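Local coordinates for protein 2-oxoglutarate-dependent dioxygenase DAO (Oryza sativa subsp. indica, PDB 6KUN) that probably catalyses the iron- and 2-oxoglutarate-dependent oxidation of the auxin indole-3-acetic acid to inactive 2-oxoindole-3-acetic acid, at residues B[147-152]-B[250-255]; B[174-179]-B[279-284]; B[54-59]-B[153-158]. All coordinates share one frame; numbering follows the deposited sequence. Where two conformers were deposited one is given.

Interaction 1 of 3, residues B[147-152]-B[250-255]; sequences QDWPCQ and LAPKDD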
loop_
_atom_site.group_PDB
_atom_site.type_symbol
_atom_site.label_atom_id
_atom_site.label_comp_id
_atom_site.label_asym_id
_atom_site.label_seq_id
_atom_site.Cartn_x
_atom_site.Cartn_y
_atom_site.Cartn_z
ATOM N N GLN B 147 -27.031 -13.984 -3.002
ATOM C CA GLN B 147 -26.815 -13.570 -1.617
ATOM C C GLN B 147 -26.585 -14.747 -0.664
ATOM O O GLN B 147 -25.839 -14.611 0.313
ATOM C CB GLN B 147 -28.014 -12.732 -1.158
ATOM C CG GLN B 147 -27.905 -12.201 0.248
ATOM C CD GLN B 147 -26.716 -11.279 0.435
ATOM O OE1 GLN B 147 -26.237 -10.654 -0.507
ATOM N NE2 GLN B 147 -26.227 -11.197 1.670
ATOM N N ASP B 148 -27.190 -15.910 -0.914
ATOM C CA ASP B 148 -27.119 -16.968 0.089
ATOM C C ASP B 148 -26.278 -18.158 -0.359
ATOM O O ASP B 148 -26.239 -19.196 0.320
ATOM C CB ASP B 148 -28.527 -17.425 0.472
ATOM C CG ASP B 148 -29.122 -18.370 -0.535
ATOM O OD1 ASP B 148 -28.968 -18.147 -1.748
ATOM O OD2 ASP B 148 -29.754 -19.355 -0.095
ATOM N N TRP B 149 -25.609 -18.047 -1.504
ATOM C CA TRP B 149 -24.681 -19.085 -1.908
ATOM C C TRP B 149 -23.564 -19.199 -0.861
ATOM O O TRP B 149 -22.950 -18.185 -0.508
ATOM C CB TRP B 149 -24.079 -18.758 -3.273
ATOM C CG TRP B 149 -24.975 -18.944 -4.461
ATOM C CD1 TRP B 149 -26.327 -18.769 -4.529
ATOM C CD2 TRP B 149 -24.539 -19.301 -5.785
ATOM N NE1 TRP B 149 -26.768 -19.025 -5.821
ATOM C CE2 TRP B 149 -25.690 -19.381 -6.598
ATOM C CE3 TRP B 149 -23.297 -19.636 -6.340
ATOM C CZ2 TRP B 149 -25.625 -19.715 -7.937
ATOM C CZ3 TRP B 149 -23.250 -19.988 -7.679
ATOM C CH2 TRP B 149 -24.393 -20.012 -8.454
ATOM N N PRO B 150 -23.225 -20.406 -0.412
ATOM C CA PRO B 150 -22.057 -20.566 0.458
ATOM C C PRO B 150 -20.787 -19.959 -0.119
ATOM O O PRO B 150 -20.531 -20.005 -1.332
ATOM C CB PRO B 150 -21.949 -22.084 0.615
ATOM C CG PRO B 150 -23.392 -22.529 0.592
ATOM C CD PRO B 150 -23.975 -21.672 -0.541
ATOM N N CYS B 151 -19.969 -19.407 0.789
ATOM C CA CYS B 151 -18.710 -18.747 0.446
ATOM C C CYS B 151 -17.626 -19.201 1.402
ATOM O O CYS B 151 -17.893 -19.554 2.556
ATOM C CB CYS B 151 -18.802 -17.212 0.521
ATOM S SG CYS B 151 -19.808 -16.417 -0.770
ATOM N N GLN B 152 -16.389 -19.192 0.913
ATOM C CA GLN B 152 -15.210 -19.351 1.767
ATOM C C GLN B 152 -14.345 -18.087 1.715
ATOM O O GLN B 152 -14.062 -17.554 0.636
ATOM C CB GLN B 152 -14.404 -20.592 1.359
ATOM C CG GLN B 152 -13.013 -20.684 2.050
ATOM C CD GLN B 152 -12.838 -21.879 2.974
ATOM O OE1 GLN B 152 -13.745 -22.700 3.136
ATOM N NE2 GLN B 152 -11.668 -21.981 3.591
ATOM N N LEU B 250 -19.039 -20.117 -3.972
ATOM C CA LEU B 250 -18.928 -21.541 -4.275
ATOM C C LEU B 250 -20.031 -22.062 -5.192
ATOM O O LEU B 250 -19.753 -22.440 -6.331
ATOM C CB LEU B 250 -18.875 -22.349 -2.978
ATOM C CG LEU B 250 -17.774 -21.983 -1.986
ATOM C CD1 LEU B 250 -17.936 -22.658 -0.622
ATOM C CD2 LEU B 250 -16.419 -22.321 -2.569
ATOM N N ALA B 251 -21.258 -22.160 -4.696
ATOM C CA ALA B 251 -22.345 -22.784 -5.452
ATOM C C ALA B 251 -23.667 -22.469 -4.782
ATOM O O ALA B 251 -23.665 -21.864 -3.712
ATOM C CB ALA B 251 -22.151 -24.295 -5.559
ATOM N N PRO B 252 -24.808 -22.845 -5.357
ATOM C CA PRO B 252 -26.078 -22.479 -4.719
ATOM C C PRO B 252 -26.216 -23.158 -3.375
ATOM O O PRO B 252 -25.490 -24.097 -3.040
ATOM C CB PRO B 252 -27.138 -22.949 -5.726
ATOM C CG PRO B 252 -26.416 -22.985 -7.052
ATOM C CD PRO B 252 -25.019 -23.409 -6.721
ATOM N N LYS B 253 -27.133 -22.618 -2.563
ATOM C CA LYS B 253 -27.368 -23.145 -1.217
ATOM C C LYS B 253 -27.831 -24.602 -1.235
ATOM O O LYS B 253 -27.457 -25.389 -0.354
ATOM C CB LYS B 253 -28.425 -22.263 -0.515
ATOM C CG LYS B 253 -28.753 -22.674 0.912
ATOM C CD LYS B 253 -27.527 -22.555 1.788
ATOM C CE LYS B 253 -27.867 -22.668 3.260
ATOM N NZ LYS B 253 -26.639 -22.538 4.097
ATOM N N ASP B 254 -28.668 -24.981 -2.204
ATOM C CA ASP B 254 -29.066 -26.390 -2.340
ATOM C C ASP B 254 -27.967 -27.241 -2.976
ATOM O O ASP B 254 -28.176 -28.419 -3.234
ATOM C CB ASP B 254 -30.390 -26.510 -3.126
ATOM C CG ASP B 254 -30.281 -26.115 -4.619
ATOM O OD1 ASP B 254 -29.165 -25.962 -5.164
ATOM O OD2 ASP B 254 -31.352 -25.977 -5.265
ATOM N N ASP B 255 -26.794 -26.668 -3.210
ATOM C CA ASP B 255 -25.604 -27.344 -3.707
ATOM C C ASP B 255 -25.717 -27.860 -5.142
ATOM O O ASP B 255 -24.781 -28.517 -5.633
ATOM C CB ASP B 255 -25.186 -28.504 -2.819
ATOM C CG ASP B 255 -23.682 -28.756 -2.843
ATOM O OD1 ASP B 255 -22.911 -27.784 -2.711
ATOM O OD2 ASP B 255 -23.263 -29.921 -2.979
HETATM O O HOH W 1 -25.271 -19.537 3.207
HETATM O O HOH W 2 -29.166 -20.431 -3.891
#
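Leu250 meets Pro150 in the jelly roll, just past the end of strand 242-249 and just before its antiparallel neighbour 151-158 starts. Leu250 N donates to Pro150 O at 3.0 Å, nearly in line with the carbonyl. This bond extends the strand pairing. The Leu250 side chain packs beside the same carbonyl, with CD1 4.2 Å from Pro150 CB.

Ala251 points its methyl away and touches with its backbone. Its carbonyl carbon sits above the rim of the Trp149 indole, and its O is 3.2 Å from Trp149 CB. Pro252 continues over the same face. Its CA lies 3.5 Å from the centroid of the five-membered ring, only 2° off the ring normal, a CH-pi contact. Pro252 CG rests 3.5 Å from Trp149 CZ2. Trp149 CG stands beside the backbone N, anti to the carbonyl carbon (chi1 -74°), which turns the indole face to Ala251 and Pro252. Phe146 and Phe178 meet the indole edge-to-face. With a serine in place of Trp149, the indole face would be gone, and the Pro252 ring would probably be left without its apolar partner.

Lys253 crosses Asp148 at about a right angle, at the solvent side. The charged ends do not meet: Asp148 OD2 is 6.1 Å from Lys253 NZ. Water joins the residues instead. One molecule donates to Asp148 OD1 at 3.1 Å and accepts from Lys253 N at 3.3 Å.

Interaction 2 of 3, residues B[174-179]-B[279-284]; sequences TDSGFL and DYRRLR. With IAC (1H-indol-3-ylacetic acid), chain H.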
loop_
_atom_site.group_PDB
_atom_site.type_symbol
_atom_site.label_atom_id
_atom_site.label_comp_id
_atom_site.label_asym_id
_atom_site.label_seq_id
_atom_site.Cartn_x
_atom_site.Cartn_y
_atom_site.Cartn_z
ATOM N N THR B 174 -7.432 -24.629 -11.277
ATOM C CA THR B 174 -8.610 -23.774 -11.349
ATOM C C THR B 174 -9.223 -23.801 -9.955
ATOM O O THR B 174 -9.025 -24.747 -9.214
ATOM C CB THR B 174 -9.637 -24.244 -12.385
ATOM O OG1 THR B 174 -10.043 -25.594 -12.086
ATOM C CG2 THR B 174 -9.095 -24.130 -13.816
ATOM N N ASP B 175 -9.998 -22.777 -9.635
ATOM C CA ASP B 175 -10.874 -22.843 -8.482
ATOM C C ASP B 175 -12.076 -23.708 -8.834
ATOM O O ASP B 175 -12.630 -23.575 -9.924
ATOM C CB ASP B 175 -11.361 -21.447 -8.085
ATOM C CG ASP B 175 -10.232 -20.514 -7.700
ATOM O OD1 ASP B 175 -9.139 -21.001 -7.344
ATOM O OD2 ASP B 175 -10.448 -19.293 -7.745
ATOM N N SER B 176 -12.532 -24.540 -7.883
ATOM C CA SER B 176 -13.663 -25.419 -8.164
ATOM C C SER B 176 -14.974 -24.643 -8.240
ATOM O O SER B 176 -15.912 -25.068 -8.938
ATOM C CB SER B 176 -13.788 -26.494 -7.072
ATOM O OG SER B 176 -13.962 -25.893 -5.808
ATOM N N GLY B 177 -15.039 -23.500 -7.548
ATOM C CA GLY B 177 -16.266 -22.763 -7.349
ATOM C C GLY B 177 -16.669 -21.874 -8.509
ATOM O O GLY B 177 -16.152 -21.968 -9.622
ATOM N N PHE B 178 -17.576 -20.948 -8.207
ATOM C CA PHE B 178 -18.187 -20.090 -9.223
ATOM C C PHE B 178 -17.296 -18.915 -9.609
ATOM O O PHE B 178 -16.918 -18.763 -10.794
ATOM C CB PHE B 178 -19.569 -19.632 -8.675
ATOM C CG PHE B 178 -20.392 -18.851 -9.609
ATOM C CD1 PHE B 178 -20.966 -19.454 -10.739
ATOM C CD2 PHE B 178 -20.637 -17.500 -9.380
ATOM C CE1 PHE B 178 -21.734 -18.704 -11.629
ATOM C CE2 PHE B 178 -21.356 -16.734 -10.278
ATOM C CZ PHE B 178 -21.933 -17.352 -11.398
ATOM N N LEU B 179 -17.017 -18.038 -8.636
ATOM C CA LEU B 179 -16.208 -16.841 -8.818
ATOM C C LEU B 179 -15.359 -16.643 -7.579
ATOM O O LEU B 179 -15.799 -16.971 -6.473
ATOM C CB LEU B 179 -17.048 -15.573 -8.967
ATOM C CG LEU B 179 -17.855 -15.391 -10.238
ATOM C CD1 LEU B 179 -18.715 -14.157 -10.123
ATOM C CD2 LEU B 179 -16.945 -15.336 -11.434
ATOM N N ASP B 279 -20.145 -33.158 -4.541
ATOM C CA ASP B 279 -19.694 -34.309 -5.312
ATOM C C ASP B 279 -18.587 -33.928 -6.293
ATOM O O ASP B 279 -17.681 -34.717 -6.564
ATOM C CB ASP B 279 -20.866 -34.940 -6.064
ATOM C CG ASP B 279 -21.865 -35.637 -5.131
ATOM O OD1 ASP B 279 -21.532 -35.860 -3.948
ATOM O OD2 ASP B 279 -23.000 -35.915 -5.592
ATOM N N TYR B 280 -18.667 -32.740 -6.887
ATOM C CA TYR B 280 -17.612 -32.344 -7.811
ATOM C C TYR B 280 -16.295 -32.138 -7.074
ATOM O O TYR B 280 -15.237 -32.532 -7.576
ATOM C CB TYR B 280 -18.018 -31.078 -8.590
ATOM C CG TYR B 280 -16.946 -30.671 -9.550
ATOM C CD1 TYR B 280 -16.550 -31.510 -10.592
ATOM C CD2 TYR B 280 -16.269 -29.480 -9.371
ATOM C CE1 TYR B 280 -15.520 -31.144 -11.436
ATOM C CE2 TYR B 280 -15.254 -29.116 -10.204
ATOM C CZ TYR B 280 -14.887 -29.942 -11.226
ATOM O OH TYR B 280 -13.864 -29.538 -12.030
ATOM N N ARG B 281 -16.343 -31.555 -5.859
ATOM C CA ARG B 281 -15.128 -31.447 -5.043
ATOM C C ARG B 281 -14.508 -32.806 -4.746
ATOM O O ARG B 281 -13.292 -32.975 -4.849
ATOM C CB ARG B 281 -15.447 -30.729 -3.739
ATOM C CG ARG B 281 -15.667 -29.259 -3.885
ATOM C CD ARG B 281 -15.839 -28.584 -2.522
ATOM N NE ARG B 281 -14.670 -28.720 -1.657
ATOM C CZ ARG B 281 -14.692 -28.497 -0.342
ATOM N NH1 ARG B 281 -15.819 -28.127 0.231
ATOM N NH2 ARG B 281 -13.597 -28.637 0.377
ATOM N N ARG B 282 -15.338 -33.779 -4.343
ATOM C CA ARG B 282 -14.873 -35.146 -4.160
ATOM C C ARG B 282 -14.153 -35.641 -5.401
ATOM O O ARG B 282 -13.058 -36.215 -5.317
ATOM C CB ARG B 282 -16.049 -36.074 -3.874
ATOM C CG ARG B 282 -16.795 -35.826 -2.616
ATOM C CD ARG B 282 -17.895 -36.906 -2.456
ATOM N NE ARG B 282 -17.347 -38.262 -2.469
ATOM C CZ ARG B 282 -17.030 -38.951 -1.377
ATOM N NH1 ARG B 282 -17.200 -38.418 -0.176
ATOM N NH2 ARG B 282 -16.538 -40.168 -1.462
ATOM N N LEU B 283 -14.781 -35.445 -6.571
ATOM C CA LEU B 283 -14.221 -35.933 -7.825
ATOM C C LEU B 283 -12.864 -35.303 -8.119
ATOM O O LEU B 283 -11.965 -35.986 -8.609
ATOM C CB LEU B 283 -15.199 -35.664 -8.968
ATOM C CG LEU B 283 -14.890 -36.286 -10.336
ATOM C CD1 LEU B 283 -15.063 -37.780 -10.324
ATOM C CD2 LEU B 283 -15.771 -35.632 -11.421
ATOM N N ARG B 284 -12.694 -34.003 -7.855
ATOM C CA ARG B 284 -11.373 -33.395 -7.998
ATOM C C ARG B 284 -10.387 -34.054 -7.034
ATOM O O ARG B 284 -9.265 -34.420 -7.416
ATOM C CB ARG B 284 -11.438 -31.870 -7.751
ATOM C CG ARG B 284 -12.061 -31.068 -8.934
ATOM C CD ARG B 284 -12.290 -29.545 -8.629
ATOM N NE ARG B 284 -11.100 -28.902 -8.072
ATOM C CZ ARG B 284 -10.375 -27.930 -8.654
ATOM N NH1 ARG B 284 -10.701 -27.456 -9.816
ATOM N NH2 ARG B 284 -9.327 -27.439 -8.009
HETATM C C IAC H . -10.542 -28.484 -4.655
HETATM C C1 IAC H . -10.240 -28.394 -3.338
HETATM C C2 IAC H . -9.006 -28.886 -2.844
HETATM C C3 IAC H . -8.103 -29.452 -3.711
HETATM C C4 IAC H . -8.409 -29.531 -5.058
HETATM C C5 IAC H . -9.622 -29.071 -5.506
HETATM C C7 IAC H . -11.279 -27.806 -2.723
HETATM C C8 IAC H . -12.256 -27.520 -3.659
HETATM C C17 IAC H . -11.560 -27.438 -1.268
HETATM C C18 IAC H . -10.910 -26.130 -0.854
HETATM N N IAC H . -11.791 -27.947 -4.863
HETATM O O2 IAC H . -10.463 -26.033 0.322
HETATM O O3 IAC H . -10.845 -25.160 -1.658
#
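Thr174 OG1 is gripped from several sides. Arg284 NH1 donates to it at 3.0 Å, and Asp217 OD1 and the carbonyl of Arg290 are also hydrogen-bonded to it. The NH1 bond lies in the guanidinium plane, 2° out of it. Arg284 also reaches the backbone of the same residue: NH2 donates to Thr174 O at 3.0 Å, tilted 23° out of the guanidinium plane. NH1 adds a weak bond to that oxygen. The arginine thus holds Thr174 end-on with both terminal nitrogens, which fixes the rotation of its head group. With chi1 at 58°, OG1 stands between the backbone N and the carbonyl carbon, near Thr174 O, and one guanidinium can reach both. Asp217 OD2 forms a salt bridge with Arg284 NH1 and a hydrogen bond with Tyr280 OH. Asp217 thus ties together Arg284, Tyr280 and Thr174, and probably helps position Arg284 at the auxin.

Ser176 lies over one face of the Arg284 guanidinium with its CB, which is 3.7 Å from Arg284 CD. Ser176 OG lies 3.1 Å from the ring N of the bound indole-3-acetic acid. It is also hydrogen-bonded to Tyr277 OH. Arg284 turns an edge of its guanidinium to C5 of the same indole. Arg281 borders the ligand too, its NE 3.4 Å from C8. These three residues form part of the auxin pocket.

Asp175, between Thr174 and Ser176, is a predicted iron ligand with His173 and His232, and it touches 2-oxoglutarate. The contact therefore joins the substrate wall to the probable metal site. Segment 174-179 links strand 168-173 of the four-stranded sheet to strand 179-183 of the larger sheet. Helix 277-287 packs against this loop, and helix 217-222 begins beside both.

Interaction 3 of 3, residues B[54-59]-B[153-158]; sequences RALFDL and FRMNRY. With AKG (2-oxoglutaric acid), chain G; IAC (1H-indol-3-ylacetic acid), chain H.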
loop_
_atom_site.group_PDB
_atom_site.type_symbol
_atom_site.label_atom_id
_atom_site.label_comp_id
_atom_site.label_asym_id
_atom_site.label_seq_id
_atom_site.Cartn_x
_atom_site.Cartn_y
_atom_site.Cartn_z
ATOM N N ARG B 54 -1.666 -8.939 8.642
ATOM C CA ARG B 54 -0.265 -9.100 9.025
ATOM C C ARG B 54 -0.104 -9.324 10.517
ATOM O O ARG B 54 0.749 -10.119 10.911
ATOM C CB ARG B 54 0.529 -7.891 8.546
ATOM C CG ARG B 54 1.070 -8.129 7.120
ATOM C CD ARG B 54 1.136 -6.892 6.252
ATOM N NE ARG B 54 1.631 -5.726 6.967
ATOM C CZ ARG B 54 2.030 -4.598 6.382
ATOM N NH1 ARG B 54 2.015 -4.485 5.057
ATOM N NH2 ARG B 54 2.459 -3.587 7.125
ATOM N N ALA B 55 -0.957 -8.705 11.337
ATOM C CA ALA B 55 -0.947 -8.966 12.771
ATOM C C ALA B 55 -1.346 -10.409 13.077
ATOM O O ALA B 55 -0.708 -11.077 13.898
ATOM C CB ALA B 55 -1.886 -7.994 13.479
ATOM N N LEU B 56 -2.359 -10.927 12.389
ATOM C CA LEU B 56 -2.756 -12.308 12.579
ATOM C C LEU B 56 -1.604 -13.244 12.262
ATOM O O LEU B 56 -1.342 -14.210 12.992
ATOM C CB LEU B 56 -3.956 -12.655 11.703
ATOM C CG LEU B 56 -5.299 -12.181 12.184
ATOM C CD1 LEU B 56 -6.323 -12.644 11.144
ATOM C CD2 LEU B 56 -5.580 -12.701 13.605
ATOM N N PHE B 57 -0.961 -13.038 11.107
ATOM C CA PHE B 57 0.100 -13.975 10.731
ATOM C C PHE B 57 1.367 -13.752 11.558
ATOM O O PHE B 57 2.207 -14.653 11.627
ATOM C CB PHE B 57 0.420 -13.894 9.262
ATOM C CG PHE B 57 -0.590 -14.587 8.404
ATOM C CD1 PHE B 57 -0.809 -15.938 8.536
ATOM C CD2 PHE B 57 -1.322 -13.874 7.494
ATOM C CE1 PHE B 57 -1.757 -16.570 7.766
ATOM C CE2 PHE B 57 -2.251 -14.514 6.687
ATOM C CZ PHE B 57 -2.478 -15.864 6.841
ATOM N N ASP B 58 1.506 -12.594 12.192
ATOM C CA ASP B 58 2.638 -12.369 13.093
ATOM C C ASP B 58 2.393 -12.887 14.504
ATOM O O ASP B 58 3.252 -12.724 15.375
ATOM C CB ASP B 58 2.982 -10.884 13.156
ATOM C CG ASP B 58 3.752 -10.414 11.929
ATOM O OD1 ASP B 58 4.273 -11.263 11.168
ATOM O OD2 ASP B 58 3.837 -9.191 11.745
ATOM N N LEU B 59 1.241 -13.483 14.758
ATOM C CA LEU B 59 0.961 -14.014 16.080
ATOM C C LEU B 59 1.960 -15.117 16.443
ATOM O O LEU B 59 2.487 -15.795 15.565
ATOM C CB LEU B 59 -0.459 -14.563 16.112
ATOM C CG LEU B 59 -1.625 -13.581 16.294
ATOM C CD1 LEU B 59 -2.951 -14.318 16.122
ATOM C CD2 LEU B 59 -1.546 -12.917 17.665
ATOM N N PHE B 153 -13.979 -17.595 2.885
ATOM C CA PHE B 153 -13.120 -16.429 3.045
ATOM C C PHE B 153 -11.777 -16.961 3.494
ATOM O O PHE B 153 -11.724 -17.772 4.422
ATOM C CB PHE B 153 -13.699 -15.455 4.072
ATOM C CG PHE B 153 -12.838 -14.219 4.305
ATOM C CD1 PHE B 153 -12.697 -13.259 3.321
ATOM C CD2 PHE B 153 -12.216 -14.013 5.519
ATOM C CE1 PHE B 153 -11.926 -12.123 3.539
ATOM C CE2 PHE B 153 -11.457 -12.883 5.730
ATOM C CZ PHE B 153 -11.309 -11.949 4.763
ATOM N N ARG B 154 -10.708 -16.562 2.820
ATOM C CA ARG B 154 -9.374 -17.051 3.182
ATOM C C ARG B 154 -8.378 -15.895 3.284
ATOM O O ARG B 154 -8.379 -14.962 2.471
ATOM C CB ARG B 154 -8.878 -18.057 2.176
ATOM C CG ARG B 154 -8.114 -19.215 2.706
ATOM C CD ARG B 154 -7.586 -20.067 1.537
ATOM N NE ARG B 154 -8.499 -21.132 1.113
ATOM C CZ ARG B 154 -8.373 -21.816 -0.024
ATOM N NH1 ARG B 154 -7.384 -21.534 -0.865
ATOM N NH2 ARG B 154 -9.242 -22.769 -0.330
ATOM N N MET B 155 -7.562 -15.947 4.320
ATOM C CA MET B 155 -6.408 -15.071 4.503
ATOM C C MET B 155 -5.192 -15.966 4.386
ATOM O O MET B 155 -5.141 -17.020 5.047
ATOM C CB MET B 155 -6.468 -14.345 5.847
ATOM C CG MET B 155 -7.620 -13.349 5.938
ATOM S SD MET B 155 -7.916 -12.699 7.623
ATOM C CE MET B 155 -8.402 -14.182 8.546
ATOM N N ASN B 156 -4.261 -15.588 3.509
ATOM C CA ASN B 156 -3.156 -16.477 3.163
ATOM C C ASN B 156 -1.806 -15.793 3.417
ATOM O O ASN B 156 -1.647 -14.589 3.198
ATOM C CB ASN B 156 -3.161 -16.912 1.672
ATOM C CG ASN B 156 -4.536 -17.351 1.165
ATOM O OD1 ASN B 156 -5.084 -18.353 1.599
ATOM N ND2 ASN B 156 -5.077 -16.600 0.205
ATOM N N ARG B 157 -0.810 -16.594 3.780
ATOM C CA ARG B 157 0.573 -16.133 3.811
ATOM C C ARG B 157 1.482 -17.207 3.239
ATOM O O ARG B 157 1.430 -18.366 3.661
ATOM C CB ARG B 157 1.012 -15.787 5.229
ATOM C CG ARG B 157 2.349 -15.136 5.306
ATOM C CD ARG B 157 2.602 -14.571 6.682
ATOM N NE ARG B 157 3.162 -15.544 7.600
ATOM C CZ ARG B 157 3.949 -15.226 8.634
ATOM N NH1 ARG B 157 4.260 -13.963 8.856
ATOM N NH2 ARG B 157 4.420 -16.169 9.428
ATOM N N TYR B 158 2.301 -16.818 2.268
ATOM C CA TYR B 158 3.334 -17.691 1.692
ATOM C C TYR B 158 4.674 -17.188 2.213
ATOM O O TYR B 158 5.056 -16.041 1.968
ATOM C CB TYR B 158 3.273 -17.710 0.155
ATOM C CG TYR B 158 1.891 -18.067 -0.388
ATOM C CD1 TYR B 158 0.860 -17.134 -0.370
ATOM C CD2 TYR B 158 1.613 -19.330 -0.895
ATOM C CE1 TYR B 158 -0.399 -17.443 -0.837
ATOM C CE2 TYR B 158 0.354 -19.653 -1.361
ATOM C CZ TYR B 158 -0.647 -18.700 -1.335
ATOM O OH TYR B 158 -1.908 -19.000 -1.805
HETATM C C1 AKG G . -6.207 -18.880 -5.585
HETATM O O1 AKG G . -6.658 -17.715 -5.560
HETATM O O2 AKG G . -6.955 -19.880 -5.537
HETATM C C2 AKG G . -4.763 -19.080 -5.674
HETATM O O5 AKG G . -4.286 -19.697 -6.611
HETATM C C3 AKG G . -3.865 -18.517 -4.598
HETATM C C4 AKG G . -4.341 -17.121 -4.218
HETATM C C5 AKG G . -3.427 -16.548 -3.161
HETATM O O3 AKG G . -2.717 -15.562 -3.458
HETATM O O4 AKG G . -3.415 -17.080 -2.030
HETATM C C IAC H . -10.542 -28.484 -4.655
HETATM C C1 IAC H . -10.240 -28.394 -3.338
HETATM C C2 IAC H . -9.006 -28.886 -2.844
HETATM C C3 IAC H . -8.103 -29.452 -3.711
HETATM C C4 IAC H . -8.409 -29.531 -5.058
HETATM C C5 IAC H . -9.622 -29.071 -5.506
HETATM C C7 IAC H . -11.279 -27.806 -2.723
HETATM C C8 IAC H . -12.256 -27.520 -3.659
HETATM C C17 IAC H . -11.560 -27.438 -1.268
HETATM C C18 IAC H . -10.910 -26.130 -0.854
HETATM N N IAC H . -11.791 -27.947 -4.863
HETATM O O2 IAC H . -10.463 -26.033 0.322
HETATM O O3 IAC H . -10.845 -25.160 -1.658
HETATM O O HOH W 3 2.520 -11.235 8.790
#
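The Phe57 ring carries Arg157 CB over the centre of one face, a CH-pi contact with CB 3.5 Å from the ring centroid. Its edge points at the backbone of Met155, with Phe57 CZ 3.4 Å from Met155 O. The ring of Phe89 also meets it edge-to-face. The Arg157 guanidinium lies nearly parallel to the ring, 10° between planes, and has Phe57 O over one of its own faces. This is a helix packed on a jelly-roll sheet: helix 43-57 rests on the outer side of strand 151-158.

Arg157 runs along Phe57 in the opposite direction. Its CG is anti to the backbone N (chi1 -172°), which lays the chain over the ring and brings CD to 3.4 Å from Phe57 CB. Beyond the ring, NH1 forms a long salt bridge of 3.6 Å with Asp58 OD1, the two flat groups turned 69° to each other. A water bridges more loosely, donating to Arg54 O and making weak bonds to Asp58 OD1 and Arg157 NH1. Arg157 NH2 has a second acidic partner, Glu87. At the other end of the contact, Leu56 CD1 meets Met155 CE at 3.7 Å, the two side chains crossing at about a right angle.

The opposite side of the strand serves the ligands. Arg154 turns a guanidinium edge to the auxin carboxylate, its NH2 3.2 Å from O3. Asn156, hydrogen-bonded to Tyr86 OH and Ser244 OG, places ND2 2.8 Å from 2-oxoglutarate O4. Arg242 also binds 2-oxoglutarate. Tyr158 approaches O4 in the plane of its ring, and its OH donates to that oxygen in a very short bond of 2.5 Å.

Overall arrangement
Interactions 1 and 3 share strand 151-158. Interaction 1 lies at its start and is only partly buried, with water among charged side chains at its rim. Interaction 3 lies further along, mostly buried, where helix 43-57 packs on one side and the ligands lie on the other. Interaction 2 is the most polar contact and is buried, with an arginine held by oxygens beside the auxin. It touches interaction 1 through Phe178, which packs on Trp149 and Leu250. Interactions 2 and 3 do not touch, and their centres are about 24 Å apart. Both nevertheless reach the same auxin molecule: interaction 2 at its indole, interaction 3 at its carboxylate.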